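PDB 3RMU: methylmalonyl-CoA epimerase, mitochondrial from Homo sapiens, which catalyses the interconversion of (R)- and (S)-methylmalonyl-CoA in mitochondrial propionyl-CoA metabolism and carries a bound cobalt ion. Local coordinates for residues Val13-Leu16 with Glu17-Ala20; Val92-Leu95 with Lys96-Ile100. All blocks are in the same frame, centred on the assembly; numbering follows the deposited sequence.

Contact 1 (Val13-Leu16 with Glu17-Ala20)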
loop_
_atom_site.group_PDB
_atom_site.type_symbol
_atom_site.label_atom_id
_atom_site.label_comp_id
_atom_site.label_asym_id
_atom_site.label_seq_id
_atom_site.Cartn_x
_atom_site.Cartn_y
_atom_site.Cartn_z
ATOM N N VAL A 13 -4.232 2.962 -11.642
ATOM C CA VAL A 13 -4.618 1.913 -12.594
ATOM C C VAL A 13 -4.822 2.517 -13.943
ATOM O O VAL A 13 -5.299 3.656 -14.060
ATOM C CB VAL A 13 -5.877 1.174 -12.133
ATOM C CG1 VAL A 13 -5.605 0.472 -10.780
ATOM C CG2 VAL A 13 -7.087 2.086 -12.050
ATOM N N PRO A 14 -4.477 1.764 -15.001
ATOM C CA PRO A 14 -4.626 2.284 -16.360
ATOM C C PRO A 14 -6.068 2.195 -16.833
ATOM O O PRO A 14 -6.427 2.813 -17.811
ATOM C CB PRO A 14 -3.732 1.366 -17.172
ATOM C CG PRO A 14 -3.736 0.079 -16.400
ATOM C CD PRO A 14 -3.786 0.463 -14.969
ATOM N N ASP A 15 -6.909 1.450 -16.123
ATOM C CA ASP A 15 -8.296 1.346 -16.531
ATOM C C ASP A 15 -9.138 1.287 -15.292
ATOM O O ASP A 15 -9.215 0.253 -14.645
ATOM C CB ASP A 15 -8.508 0.099 -17.414
ATOM C CG ASP A 15 -9.886 0.051 -18.044
ATOM O OD1 ASP A 15 -10.888 0.275 -17.342
ATOM O OD2 ASP A 15 -9.973 -0.215 -19.260
ATOM N N LEU A 16 -9.776 2.392 -14.949
ATOM C CA LEU A 16 -10.462 2.441 -13.648
ATOM C C LEU A 16 -11.647 1.457 -13.569
ATOM O O LEU A 16 -11.833 0.769 -12.554
ATOM C CB LEU A 16 -10.925 3.861 -13.345
ATOM C CG LEU A 16 -11.508 4.156 -11.966
ATOM C CD1 LEU A 16 -10.602 3.640 -10.855
ATOM C CD2 LEU A 16 -11.735 5.682 -11.807
ATOM N N GLU A 17 -12.454 1.394 -14.621
ATOM C CA GLU A 17 -13.614 0.490 -14.634
ATOM C C GLU A 17 -13.192 -0.995 -14.520
ATOM O O GLU A 17 -13.788 -1.758 -13.750
ATOM C CB GLU A 17 -14.429 0.717 -15.911
ATOM C CG GLU A 17 -15.861 0.207 -15.861
ATOM C CD GLU A 17 -16.812 1.104 -15.058
ATOM O OE1 GLU A 17 -18.045 0.919 -15.205
ATOM O OE2 GLU A 17 -16.345 1.984 -14.294
ATOM N N LYS A 18 -12.171 -1.402 -15.286
ATOM C CA LYS A 18 -11.648 -2.760 -15.189
ATOM C C LYS A 18 -11.100 -3.093 -13.783
ATOM O O LYS A 18 -11.316 -4.227 -13.279
ATOM C CB LYS A 18 -10.637 -3.053 -16.314
ATOM C CG LYS A 18 -11.325 -3.241 -17.695
ATOM C CD LYS A 18 -10.344 -3.584 -18.826
ATOM C CE LYS A 18 -10.990 -3.386 -20.202
ATOM N NZ LYS A 18 -11.866 -4.519 -20.528
ATOM N N ALA A 19 -10.415 -2.131 -13.138
ATOM C CA ALA A 19 -9.832 -2.360 -11.806
ATOM C C ALA A 19 -10.951 -2.483 -10.756
ATOM O O ALA A 19 -10.969 -3.412 -9.942
ATOM C CB ALA A 19 -8.828 -1.239 -11.443
ATOM N N ALA A 20 -11.902 -1.564 -10.810
ATOM C CA ALA A 20 -13.065 -1.568 -9.912
ATOM C C ALA A 20 -13.849 -2.878 -9.993
ATOM O O ALA A 20 -14.181 -3.473 -8.973
ATOM C CB ALA A 20 -13.987 -0.371 -10.236
#

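Contact 2 (Val92-Leu95 with Lys96-Ile100). With EDO (1,2-ethanediol), chain F.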
loop_
_atom_site.group_PDB
_atom_site.type_symbol
_atom_site.label_atom_id
_atom_site.label_comp_id
_atom_site.label_asym_id
_atom_site.label_seq_id
_atom_site.Cartn_x
_atom_site.Cartn_y
_atom_site.Cartn_z
ATOM N N VAL A 92 3.622 19.548 10.189
ATOM C CA VAL A 92 4.460 20.274 9.237
ATOM C C VAL A 92 5.581 21.014 9.961
ATOM O O VAL A 92 6.734 20.917 9.557
ATOM C CB VAL A 92 3.631 21.229 8.353
ATOM C CG1 VAL A 92 4.533 22.106 7.488
ATOM C CG2 VAL A 92 2.693 20.430 7.482
ATOM N N MET A 93 5.264 21.731 11.037
ATOM C CA MET A 93 6.314 22.443 11.783
ATOM C C MET A 93 7.350 21.480 12.394
ATOM O O MET A 93 8.558 21.753 12.323
ATOM C CB MET A 93 5.733 23.277 12.909
ATOM C CG MET A 93 6.711 24.324 13.511
ATOM S SD MET A 93 7.107 25.764 12.454
ATOM C CE MET A 93 5.666 25.854 11.355
ATOM N N ASP A 94 6.864 20.419 13.044
ATOM C CA ASP A 94 7.730 19.375 13.626
ATOM C C ASP A 94 8.647 18.803 12.553
ATOM O O ASP A 94 9.852 18.674 12.770
ATOM C CB ASP A 94 6.879 18.251 14.218
ATOM C CG ASP A 94 7.713 17.082 14.742
ATOM O OD1 ASP A 94 8.596 17.308 15.591
ATOM O OD2 ASP A 94 7.459 15.946 14.279
ATOM N N LEU A 95 8.082 18.458 11.393
ATOM C CA LEU A 95 8.905 17.898 10.317
ATOM C C LEU A 95 9.908 18.902 9.730
ATOM O O LEU A 95 11.035 18.519 9.377
ATOM C CB LEU A 95 8.034 17.329 9.209
ATOM C CG LEU A 95 7.211 16.096 9.568
ATOM C CD1 LEU A 95 6.263 15.839 8.432
ATOM C CD2 LEU A 95 8.096 14.862 9.875
ATOM N N LYS A 96 9.488 20.167 9.591
ATOM C CA LYS A 96 10.398 21.238 9.155
ATOM C C LYS A 96 11.526 21.403 10.162
ATOM O O LYS A 96 12.667 21.612 9.770
ATOM C CB LYS A 96 9.659 22.579 8.946
ATOM C CG LYS A 96 10.362 23.555 7.962
ATOM C CD LYS A 96 9.414 24.642 7.423
ATOM C CE LYS A 96 8.405 24.080 6.403
ATOM N NZ LYS A 96 7.918 25.126 5.439
ATOM N N LYS A 97 11.216 21.297 11.453
ATOM C CA LYS A 97 12.243 21.421 12.501
ATOM C C LYS A 97 13.258 20.263 12.517
ATOM O O LYS A 97 14.407 20.439 12.920
ATOM C CB LYS A 97 11.585 21.512 13.878
ATOM C CG LYS A 97 11.060 22.900 14.221
ATOM C CD LYS A 97 9.958 22.871 15.295
ATOM C CE LYS A 97 10.501 22.603 16.698
ATOM N NZ LYS A 97 9.650 23.267 17.733
ATOM N N LYS A 98 12.799 19.084 12.123
ATOM C CA LYS A 98 13.618 17.866 12.067
ATOM C C LYS A 98 14.492 17.894 10.808
ATOM O O LYS A 98 15.360 17.033 10.627
ATOM C CB LYS A 98 12.702 16.619 12.093
ATOM C CG LYS A 98 12.042 16.324 13.472
ATOM C CD LYS A 98 10.981 15.219 13.441
ATOM C CE LYS A 98 10.626 14.718 14.877
ATOM N NZ LYS A 98 9.344 13.886 14.988
ATOM N N LYS A 99 14.261 18.892 9.945
ATOM C CA LYS A 99 15.018 19.103 8.712
ATOM C C LYS A 99 14.972 17.894 7.794
ATOM O O LYS A 99 15.999 17.527 7.222
ATOM C CB LYS A 99 16.501 19.435 8.993
ATOM C CG LYS A 99 16.764 20.671 9.846
ATOM C CD LYS A 99 16.592 21.949 9.051
ATOM C CE LYS A 99 16.885 23.169 9.902
ATOM N NZ LYS A 99 16.238 24.373 9.327
ATOM N N ILE A 100 13.824 17.253 7.651
ATOM C CA ILE A 100 13.776 16.102 6.736
ATOM C C ILE A 100 13.513 16.539 5.287
ATOM O O ILE A 100 12.520 17.232 4.985
ATOM C CB ILE A 100 12.817 14.973 7.171
ATOM C CG1 ILE A 100 11.413 15.491 7.343
ATOM C CG2 ILE A 100 13.338 14.232 8.462
ATOM C CD1 ILE A 100 10.413 14.464 6.933
HETATM C C1 EDO F . 5.298 13.852 12.495
HETATM O O1 EDO F . 5.194 15.081 13.215
HETATM C C2 EDO F . 3.920 13.204 12.419
HETATM O O2 EDO F . 3.719 12.421 13.595
#

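Contact 1 (Val13-Leu16 with Glu17-Ala20)
D15 meets K18 along the whole length of its short side chain, where the loop after strand 3-12 turns into helix 16-26. D15 CB lies 4.0 Å from K18 CB and, one step out, D15 CG 3.6 Å from K18 CG. OD1 takes the polar role: K18 N donates to D15 OD1 over 2.9 Å in a nearly straight bond (172°), arriving from above the carboxylate plane. The anti placement of D15 CG relative to its backbone N (chi1 -171°) turns the carboxylate toward this N-H of the first helical turn. The other oxygen, OD2, rests on the lysine's methylenes, 3.4 Å from K18 CD, while K18 NZ bends away at chi4 and stays 4.9 Å from D15 OD2, too far for a salt bridge, though the opposite charges probably still attract weakly. Aspartate suits the place because it is short enough for its carboxylate to reach the K18 N-H one turn ahead, and its charge probably favours the positive end of the helix dipole. The regular turn begins beside it, with A19 N bonded to D15 O and A20 N to L16 O. On the inner side A19 CB sits against the branched V13, 3.7 Å from V13 CG1; a lone methyl fits so close an approach. K18 and A19 also pack on C124 of the second subunit. L16 turns its chain to strands 30-37, 42-48 and 53-59. The arrangement is an aspartate N-cap, here opening the helix of a beta-alpha-beta crossover from strand 3-12 to strand 30-37 in the VOC fold.

Contact 2 (Val92-Leu95 with Lys96-Ile100)
The carboxylate of D94 meets K98 at one edge, near its own plane: K98 NZ donates to the syn lone pair of D94 OD2 over 2.9 Å, completing a salt bridge. The lysine chain descends to that edge from one face, with K98 CE 3.4 Å from D94 OD1. A molecule of 1,2-ethanediol, probably from the crystallisation liquor, bonds the same oxygen from the CB side, its O1 2.6 Å from D94 OD2 and slightly toward the other face. OD2 is therefore gripped by two donors. K98 suits this place because, extended beyond CG, it is long enough to run back over the last turn, and its methylenes cover D94 O on the way, with K98 CG 3.3 Å from that oxygen. K98 NZ also bonds the backbone oxygen of I26 in the second subunit, so the salt bridge lies at the dimer interface.

Helix 88-97 finishes here in a Schellman motif. K99 takes a left-handed backbone conformation (phi 57°), a position more often given to glycine, and its N-H turns back to K96 O. The reversal brings I100 back against the last turn, where I100 CD1 packs 3.8 Å from L95 CD2, the hydrophobic contact that commonly accompanies this motif. L95 CG, anti to the carbonyl carbon (chi1 -67°), carries CD2 toward I100. Both residues reach I26 of the second subunit, and branched aliphatic chains suit that buried side. On the solvent side M93 CG lies 4.0 Å from K97 CD, a loose crossing. K96 N and K97 N keep the regular helical bonds to V92 O and M93 O, while K98 N adds a weak one to L95 O beside that to D94 O.

Contact 1 starts helix 16-26 and contact 2 ends helix 88-97, so the two share no element; they lie on opposite sides of the chain's centre, their own centres about 37 Å apart. Both are partly buried and touch the second subunit; each joins an aliphatic side to a polar one, the polar side of contact 2 also facing that subunit. An aspartate and a lysine meet in each: at the helix start the carboxylate serves a backbone N-H, near the helix end the charged groups pair directly. Residues 13-20 put L16, A19 and A20 mainly on strands of the sheet, whereas L95 and I100 meet both loops of their own chain and I26 of the second subunit.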